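Long-range contacts in Lmo0181 protein (Listeria monocytogenes serovar 1/2a, PDB 5F7V), which binds the cyclic glucan cycloalternan and probably delivers it to an ABC transporter in the membrane for uptake into the cell: residues T13-P23 with K44-Y55; N129-D137 with F263-A271. One frame throughout, in Å; residues are numbered along the deposited sequence. Where two conformers were deposited one is given.

How the interactions relate
Both interactions reach the same mixed sheet, yet they do not touch: their centres lie about 30 Å apart and their nearest atoms about 11 Å. Interaction 1 is a parallel strand pair near the N terminus, interaction 2 an antiparallel pair reached later in the chain. In the two-lobed fold of solute-binding proteins they probably represent the two lobes, with the sugar between them. Both reach the bound cycloalternan, though unequally. In interaction 1, Phe20, Ser21 and Phe52 line the pocket, and the Phe52 side chain also comes within about 3 Å of a further glucose unit. In interaction 2 the side chain of Val130 is about 4 Å from a bound glucose.

Interaction 1: T13-P23 with K44-Y55; sequences TEITYYQFSAP and KVNVQTIAFNDY. With GLC (alpha-D-glucopyranose), chain B.
The amide nitrogen NE2 of Gln19 donates twice, to OG1 of Thr49 at 3.0 Å and to the carbonyl O of Ala22. Both acceptors lie near the amide plane, and OE1 of Gln19 takes the N-H of Ala22 on an in-plane lone pair, 2.9 Å from N. Three bonds thus fix the rotation of this buried amide and tie the loop after strand 13-19 to the end of strand 44-49. The two strands run parallel, joined through helix 27-39 as a beta-alpha-beta crossover, and their backbone ladder continues to the bond from Ile50 N to Gln19 O.

Toward the C-terminal end of the ladder the contact becomes aromatic. Phe20 CG sits between its backbone N and carbonyl carbon (chi1 61°), and the ring drives its edge into Tyr55, CD2 lying 3.4 Å above the centre of the Tyr55 face. Phe52 in turn presents its edge to the face of Phe20, with the two CD1 atoms 3.5 Å apart. Tyr18 meets Tyr55 obliquely, while Tyr55 OH is hydrogen-bonded to Glu73 O on the neighbouring strand.

A glucose unit lies against Phe52, its C2 3.6 Å above the ring plane toward the rim, and its O6 donates to Phe20 O at 2.7 Å. A water bridges Phe20 O and Ile50 O. The sugar is therefore met by an apolar ring face and, beside it, by a backbone oxygen that also accepts from the bridging water.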
# COMPACT_ATOMS: atom_id res chain seq x y z
N THR A 13 12.06 -30.05 7.51
CA THR A 13 10.89 -29.64 6.77
C THR A 13 11.32 -28.47 5.90
O THR A 13 11.95 -27.55 6.41
CB THR A 13 9.77 -29.16 7.71
OG1 THR A 13 9.39 -30.23 8.58
CG2 THR A 13 8.55 -28.73 6.93
N GLU A 14 10.97 -28.49 4.62
CA GLU A 14 11.22 -27.37 3.73
C GLU A 14 9.87 -26.78 3.33
O GLU A 14 9.01 -27.48 2.79
CB GLU A 14 11.98 -27.82 2.50
CG GLU A 14 13.25 -28.57 2.85
CD GLU A 14 14.38 -28.28 1.88
OE1 GLU A 14 14.23 -27.36 1.03
OE2 GLU A 14 15.40 -29.00 1.98
N ILE A 15 9.69 -25.49 3.61
CA ILE A 15 8.46 -24.82 3.22
C ILE A 15 8.76 -23.84 2.09
O ILE A 15 9.87 -23.33 1.95
CB ILE A 15 7.75 -24.08 4.38
CG1 ILE A 15 8.61 -22.92 4.93
CG2 ILE A 15 7.32 -25.08 5.45
CD1 ILE A 15 7.88 -22.01 5.91
N THR A 16 7.74 -23.55 1.30
CA THR A 16 7.79 -22.46 0.32
C THR A 16 7.07 -21.23 0.86
O THR A 16 6.01 -21.37 1.47
CB THR A 16 7.17 -22.91 -1.01
OG1 THR A 16 5.86 -23.44 -0.77
CG2 THR A 16 8.01 -24.02 -1.63
N TYR A 17 7.63 -20.07 0.59
CA TYR A 17 7.06 -18.75 0.94
C TYR A 17 7.06 -17.91 -0.31
O TYR A 17 8.11 -17.72 -0.89
CB TYR A 17 7.85 -18.09 2.07
CG TYR A 17 7.38 -16.67 2.38
CD1 TYR A 17 6.03 -16.41 2.61
CD2 TYR A 17 8.29 -15.61 2.43
CE1 TYR A 17 5.59 -15.13 2.88
CE2 TYR A 17 7.86 -14.34 2.74
CZ TYR A 17 6.52 -14.11 2.94
OH TYR A 17 6.03 -12.83 3.19
N TYR A 18 5.87 -17.49 -0.74
CA TYR A 18 5.67 -16.68 -1.95
C TYR A 18 5.38 -15.27 -1.46
O TYR A 18 4.58 -15.10 -0.54
CB TYR A 18 4.50 -17.30 -2.68
CG TYR A 18 4.27 -17.16 -4.14
CD1 TYR A 18 4.76 -18.07 -5.08
CD2 TYR A 18 3.45 -16.15 -4.60
CE1 TYR A 18 4.47 -17.94 -6.42
CE2 TYR A 18 3.15 -15.97 -5.93
CZ TYR A 18 3.66 -16.87 -6.85
OH TYR A 18 3.28 -16.60 -8.16
N GLN A 19 6.07 -14.27 -2.00
CA GLN A 19 5.87 -12.89 -1.51
C GLN A 19 6.18 -11.84 -2.57
O GLN A 19 6.76 -12.14 -3.61
CB GLN A 19 6.71 -12.68 -0.24
CG GLN A 19 8.21 -12.58 -0.48
CD GLN A 19 8.66 -11.14 -0.71
OE1 GLN A 19 8.36 -10.26 0.09
NE2 GLN A 19 9.42 -10.93 -1.78
N PHE A 20 5.78 -10.61 -2.26
CA PHE A 20 6.00 -9.44 -3.10
C PHE A 20 6.64 -8.26 -2.43
O PHE A 20 7.24 -7.47 -3.13
CB PHE A 20 4.68 -8.94 -3.74
CG PHE A 20 3.67 -8.51 -2.72
CD1 PHE A 20 3.68 -7.22 -2.17
CD2 PHE A 20 2.73 -9.41 -2.27
CE1 PHE A 20 2.77 -6.91 -1.16
CE2 PHE A 20 1.81 -9.08 -1.31
CZ PHE A 20 1.83 -7.83 -0.74
N SER A 21 6.52 -8.09 -1.11
CA SER A 21 6.83 -6.77 -0.57
C SER A 21 8.31 -6.47 -0.37
O SER A 21 8.67 -5.31 -0.29
CB SER A 21 6.06 -6.54 0.73
OG SER A 21 6.54 -7.32 1.81
N ALA A 22 9.13 -7.52 -0.27
CA ALA A 22 10.59 -7.35 -0.28
C ALA A 22 11.07 -7.42 -1.74
O ALA A 22 10.63 -8.28 -2.54
CB ALA A 22 11.28 -8.50 0.44
N PRO A 23 12.07 -6.59 -2.06
CA PRO A 23 12.78 -6.89 -3.33
C PRO A 23 13.37 -8.31 -3.37
O PRO A 23 13.66 -8.79 -4.47
CB PRO A 23 13.86 -5.79 -3.43
CG PRO A 23 13.92 -5.13 -2.09
CD PRO A 23 12.76 -5.56 -1.25
N LYS A 44 13.55 -25.18 6.75
CA LYS A 44 14.18 -24.44 5.67
C LYS A 44 13.07 -23.69 4.97
O LYS A 44 12.00 -24.27 4.76
CB LYS A 44 14.80 -25.41 4.67
CG LYS A 44 15.57 -24.71 3.56
CD LYS A 44 16.63 -25.61 2.96
CE LYS A 44 17.45 -24.94 1.87
NZ LYS A 44 16.70 -23.86 1.20
N VAL A 45 13.32 -22.44 4.58
CA VAL A 45 12.32 -21.62 3.88
C VAL A 45 12.84 -21.27 2.49
O VAL A 45 13.88 -20.64 2.36
CB VAL A 45 12.04 -20.30 4.63
CG1 VAL A 45 10.94 -19.49 3.97
CG2 VAL A 45 11.63 -20.57 6.06
N ASN A 46 12.09 -21.67 1.47
CA ASN A 46 12.44 -21.43 0.07
C ASN A 46 11.52 -20.33 -0.44
O ASN A 46 10.32 -20.56 -0.64
CB ASN A 46 12.24 -22.71 -0.73
CG ASN A 46 13.06 -23.86 -0.21
OD1 ASN A 46 14.29 -23.78 -0.17
ND2 ASN A 46 12.40 -24.93 0.17
N VAL A 47 12.10 -19.15 -0.65
CA VAL A 47 11.37 -17.92 -1.01
C VAL A 47 11.27 -17.76 -2.52
O VAL A 47 12.26 -17.93 -3.23
CB VAL A 47 12.08 -16.68 -0.42
CG1 VAL A 47 11.37 -15.38 -0.79
CG2 VAL A 47 12.16 -16.82 1.11
N GLN A 48 10.06 -17.46 -3.00
CA GLN A 48 9.85 -17.05 -4.39
C GLN A 48 9.24 -15.65 -4.36
O GLN A 48 8.24 -15.41 -3.69
CB GLN A 48 8.95 -18.02 -5.15
CG GLN A 48 8.87 -17.75 -6.65
CD GLN A 48 8.02 -18.74 -7.44
OE1 GLN A 48 7.32 -19.58 -6.87
NE2 GLN A 48 8.08 -18.62 -8.75
N THR A 49 9.88 -14.75 -5.09
CA THR A 49 9.44 -13.36 -5.18
C THR A 49 8.86 -13.08 -6.55
O THR A 49 9.45 -13.44 -7.58
CB THR A 49 10.64 -12.47 -4.93
OG1 THR A 49 11.06 -12.72 -3.59
CG2 THR A 49 10.33 -10.99 -5.14
N ILE A 50 7.72 -12.40 -6.55
CA ILE A 50 7.06 -11.92 -7.76
C ILE A 50 6.80 -10.45 -7.61
O ILE A 50 6.35 -10.02 -6.53
CB ILE A 50 5.72 -12.65 -8.04
CG1 ILE A 50 5.89 -14.17 -7.87
CG2 ILE A 50 5.14 -12.25 -9.39
CD1 ILE A 50 6.82 -14.78 -8.83
N ALA A 51 7.01 -9.69 -8.67
CA ALA A 51 6.70 -8.26 -8.70
C ALA A 51 5.24 -8.04 -8.33
O ALA A 51 4.39 -8.82 -8.72
CB ALA A 51 6.97 -7.69 -10.09
N PHE A 52 4.97 -6.96 -7.60
CA PHE A 52 3.62 -6.64 -7.11
C PHE A 52 2.59 -6.62 -8.23
O PHE A 52 1.47 -7.07 -8.03
CB PHE A 52 3.62 -5.29 -6.36
CG PHE A 52 2.30 -4.91 -5.77
CD1 PHE A 52 1.83 -5.52 -4.62
CD2 PHE A 52 1.53 -3.92 -6.36
CE1 PHE A 52 0.62 -5.13 -4.08
CE2 PHE A 52 0.31 -3.53 -5.82
CZ PHE A 52 -0.14 -4.15 -4.68
N ASN A 53 2.96 -6.08 -9.39
CA ASN A 53 1.99 -5.93 -10.48
C ASN A 53 1.45 -7.25 -11.02
O ASN A 53 0.32 -7.28 -11.49
CB ASN A 53 2.57 -5.06 -11.60
CG ASN A 53 3.58 -5.80 -12.45
OD1 ASN A 53 4.41 -6.57 -11.94
ND2 ASN A 53 3.49 -5.60 -13.76
N ASP A 54 2.25 -8.31 -10.91
CA ASP A 54 1.88 -9.66 -11.35
C ASP A 54 1.63 -10.67 -10.23
O ASP A 54 1.19 -11.79 -10.47
CB ASP A 54 3.01 -10.20 -12.23
CG ASP A 54 3.15 -9.43 -13.53
OD1 ASP A 54 2.15 -8.85 -14.01
OD2 ASP A 54 4.27 -9.42 -14.12
N TYR A 55 1.86 -10.26 -8.98
CA TYR A 55 1.84 -11.22 -7.90
C TYR A 55 0.50 -11.93 -7.72
O TYR A 55 0.49 -13.15 -7.54
CB TYR A 55 2.20 -10.46 -6.60
CG TYR A 55 2.15 -11.33 -5.35
CD1 TYR A 55 3.26 -12.11 -4.98
CD2 TYR A 55 0.98 -11.44 -4.61
CE1 TYR A 55 3.22 -12.92 -3.85
CE2 TYR A 55 0.93 -12.26 -3.50
CZ TYR A 55 2.04 -13.00 -3.13
OH TYR A 55 2.05 -13.83 -2.04
C1 GLC B . 4.58 -1.68 -4.93
C2 GLC B . 3.45 -1.91 -3.94
C3 GLC B . 3.96 -2.14 -2.53
C4 GLC B . 4.93 -3.31 -2.57
C5 GLC B . 6.08 -2.94 -3.52
C6 GLC B . 7.16 -4.01 -3.58
O2 GLC B . 2.58 -0.77 -3.98
O3 GLC B . 2.89 -2.58 -1.70
O4 GLC B . 5.39 -3.64 -1.25
O5 GLC B . 5.53 -2.73 -4.82
O6 GLC B . 6.62 -5.14 -4.26
O HOH W 1 8.48 -8.03 -5.38

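Interaction 2: N129-D137 with F263-A271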
# COMPACT_ATOMS: atom_id res chain seq x y z
N ASN A 129 1.76 3.34 5.05
CA ASN A 129 0.89 4.40 4.54
C ASN A 129 1.62 5.18 3.48
O ASN A 129 2.72 4.83 3.06
CB ASN A 129 0.33 5.23 5.70
CG ASN A 129 1.40 5.91 6.50
OD1 ASN A 129 2.58 5.93 6.14
ND2 ASN A 129 1.01 6.48 7.63
N VAL A 130 0.89 6.18 2.99
CA VAL A 130 1.36 7.03 1.90
C VAL A 130 1.54 8.44 2.42
O VAL A 130 0.85 8.89 3.31
CB VAL A 130 0.34 6.97 0.75
CG1 VAL A 130 0.56 8.07 -0.30
CG2 VAL A 130 0.37 5.57 0.10
N VAL A 131 2.57 9.11 1.90
CA VAL A 131 2.91 10.47 2.28
C VAL A 131 3.24 11.23 1.02
O VAL A 131 3.41 10.66 -0.06
CB VAL A 131 4.12 10.53 3.25
CG1 VAL A 131 3.70 9.96 4.60
CG2 VAL A 131 5.32 9.78 2.73
N THR A 132 3.31 12.55 1.17
CA THR A 132 3.88 13.38 0.09
C THR A 132 5.37 13.42 0.26
O THR A 132 5.87 13.96 1.26
CB THR A 132 3.29 14.78 0.15
OG1 THR A 132 1.87 14.66 -0.00
CG2 THR A 132 3.88 15.66 -0.95
N ILE A 133 6.09 12.94 -0.73
CA ILE A 133 7.55 12.91 -0.71
C ILE A 133 8.00 14.05 -1.62
O ILE A 133 7.54 14.13 -2.77
CB ILE A 133 8.09 11.57 -1.20
CG1 ILE A 133 7.46 10.43 -0.39
CG2 ILE A 133 9.62 11.59 -1.10
CD1 ILE A 133 8.12 9.10 -0.58
N TYR A 134 8.85 14.95 -1.16
CA TYR A 134 9.15 16.12 -1.96
C TYR A 134 10.64 16.35 -2.06
O TYR A 134 11.43 16.05 -1.17
CB TYR A 134 8.42 17.35 -1.44
CG TYR A 134 8.72 17.83 -0.05
CD1 TYR A 134 8.05 17.31 1.05
CD2 TYR A 134 9.68 18.80 0.22
CE1 TYR A 134 8.28 17.75 2.35
CE2 TYR A 134 9.92 19.23 1.50
CZ TYR A 134 9.24 18.70 2.56
OH TYR A 134 9.51 19.20 3.81
N ASN A 135 11.02 16.86 -3.23
CA ASN A 135 12.39 17.20 -3.60
C ASN A 135 12.65 18.62 -3.13
O ASN A 135 12.22 19.59 -3.74
CB ASN A 135 12.55 17.03 -5.10
CG ASN A 135 13.91 17.39 -5.64
OD1 ASN A 135 14.64 18.18 -5.05
ND2 ASN A 135 14.26 16.77 -6.77
N LYS A 136 13.42 18.74 -2.03
CA LYS A 136 13.69 20.03 -1.43
C LYS A 136 14.53 20.91 -2.35
O LYS A 136 14.36 22.14 -2.32
CB LYS A 136 14.43 19.86 -0.12
CG LYS A 136 13.62 19.23 1.01
CD LYS A 136 14.49 18.85 2.19
CE LYS A 136 14.98 20.08 2.90
NZ LYS A 136 15.76 19.69 4.10
N ASP A 137 15.39 20.31 -3.16
CA ASP A 137 16.25 21.07 -4.08
C ASP A 137 15.36 21.79 -5.08
O ASP A 137 15.58 22.98 -5.37
CB ASP A 137 17.23 20.18 -4.86
CG ASP A 137 18.36 19.57 -4.06
OD1 ASP A 137 18.33 19.61 -2.83
OD2 ASP A 137 19.31 19.12 -4.74
N PHE A 263 19.53 14.25 -4.40
CA PHE A 263 19.00 15.55 -4.00
C PHE A 263 18.49 15.40 -2.57
O PHE A 263 18.32 14.26 -2.08
CB PHE A 263 17.89 16.05 -4.93
CG PHE A 263 16.81 15.05 -5.24
CD1 PHE A 263 15.79 14.82 -4.34
CD2 PHE A 263 16.83 14.34 -6.41
CE1 PHE A 263 14.81 13.89 -4.62
CE2 PHE A 263 15.87 13.42 -6.74
CZ PHE A 263 14.85 13.20 -5.83
N LYS A 264 18.28 16.51 -1.89
CA LYS A 264 17.65 16.48 -0.56
C LYS A 264 16.14 16.34 -0.70
O LYS A 264 15.53 16.95 -1.60
CB LYS A 264 17.96 17.78 0.18
CG LYS A 264 19.46 18.07 0.34
CD LYS A 264 20.27 17.03 1.07
CE LYS A 264 21.77 17.32 0.98
NZ LYS A 264 22.33 17.44 -0.41
N TRP A 265 15.54 15.53 0.17
CA TRP A 265 14.13 15.27 0.11
C TRP A 265 13.59 15.08 1.51
O TRP A 265 14.31 14.68 2.45
CB TRP A 265 13.81 14.05 -0.75
CG TRP A 265 14.47 12.74 -0.38
CD1 TRP A 265 15.75 12.36 -0.64
CD2 TRP A 265 13.89 11.66 0.34
NE1 TRP A 265 16.02 11.11 -0.14
CE2 TRP A 265 14.87 10.65 0.45
CE3 TRP A 265 12.62 11.43 0.86
CZ2 TRP A 265 14.61 9.45 1.04
CZ3 TRP A 265 12.36 10.20 1.45
CH2 TRP A 265 13.36 9.23 1.53
N ASP A 266 12.28 15.27 1.63
CA ASP A 266 11.61 15.07 2.92
C ASP A 266 10.17 14.66 2.64
O ASP A 266 9.79 14.40 1.49
CB ASP A 266 11.76 16.31 3.81
CG ASP A 266 11.70 16.04 5.32
OD1 ASP A 266 11.30 14.94 5.76
OD2 ASP A 266 12.10 17.01 6.04
N VAL A 267 9.40 14.49 3.69
CA VAL A 267 8.02 14.00 3.58
C VAL A 267 7.06 14.80 4.40
O VAL A 267 7.45 15.45 5.39
CB VAL A 267 7.92 12.51 3.96
CG1 VAL A 267 8.83 11.64 3.11
CG2 VAL A 267 8.18 12.28 5.43
N GLN A 268 5.79 14.77 4.04
CA GLN A 268 4.72 15.46 4.74
C GLN A 268 3.42 14.67 4.69
O GLN A 268 3.20 13.89 3.79
CB GLN A 268 4.51 16.87 4.14
CG GLN A 268 3.58 17.79 4.91
CD GLN A 268 4.00 17.93 6.35
OE1 GLN A 268 3.54 17.20 7.21
NE2 GLN A 268 4.89 18.89 6.61
N VAL A 269 2.58 14.88 5.70
CA VAL A 269 1.20 14.38 5.65
C VAL A 269 0.49 14.89 4.43
O VAL A 269 0.60 16.07 4.11
CB VAL A 269 0.43 14.82 6.91
CG1 VAL A 269 -1.00 14.25 6.90
CG2 VAL A 269 1.14 14.42 8.19
N GLU A 270 -0.21 14.01 3.71
CA GLU A 270 -0.91 14.46 2.50
C GLU A 270 -2.02 15.47 2.79
O GLU A 270 -2.74 15.34 3.80
CB GLU A 270 -1.49 13.28 1.77
CG GLU A 270 -0.45 12.30 1.26
CD GLU A 270 -1.17 11.29 0.38
OE1 GLU A 270 -1.78 10.37 0.92
OE2 GLU A 270 -1.13 11.39 -0.87
N ALA A 271 -2.18 16.40 1.87
CA ALA A 271 -3.27 17.39 1.97
C ALA A 271 -4.63 16.80 1.63
O ALA A 271 -4.75 16.00 0.71
CB ALA A 271 -2.97 18.55 1.03
O HOH W 2 0.08 11.22 4.65
O HOH W 3 -1.85 8.59 2.91
O HOH W 4 0.20 16.90 0.06
O HOH W 5 11.96 19.59 4.99
O HOH W 6 8.14 18.17 5.68
O HOH W 7 14.66 17.93 5.95
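Tyr134 lays its ring along the backbone of Asp266 on the adjoining antiparallel strand. From CB, the first torsion (chi1 62°) places CG between the backbone N and the carbonyl carbon, which lays the ring over the neighbouring strand with CG 3.9 Å from Asp266 O. CD1 then comes to 3.4 Å from Asp266 O, the acceptor of the Tyr134 N-H, and CE1 to 3.6 Å from Asp266 C. CZ rests against Asp266 CB at 3.7 Å. At the tip, OH meets two waters, one bridging to Asp266 OD2 and the other to Val267 O. A further water links the same OD2 to Lys136 NZ, bridging the opposite charges without direct contact, while OD1 accepts the N-H groups of Val267 and Asn341.

Tyr134 and Asp266 form a hydrogen-bonded pair, as do Thr132 and Gln268. The alternate residues Val131, Ile133 and Asn135 bond through their backbones to strand 245-251, so strand 119-135 is flanked by antiparallel partners within the mixed sheet of this solute-binding fold. On the face with Ile133 and Val267, Ile133 CG2 packs 3.6 Å from Trp265 CE3, and Phe255 touches both aliphatic residues.

At one end the Asn135 amide stacks on Phe263, planes 10° apart, with ND2 3.3 Å above the ring centre. Its OD1 caps helix 136-142 at Leu138 N. Asp137 OD1 receives the Lys264 N-H from above the carboxylate plane, 3.2 Å from N. At the other end Val130 CG1 touches Glu270 OE1, and this carboxylate is held by a salt bridge to Lys184 and a hydrogen bond between its OE2 and His249 ND1.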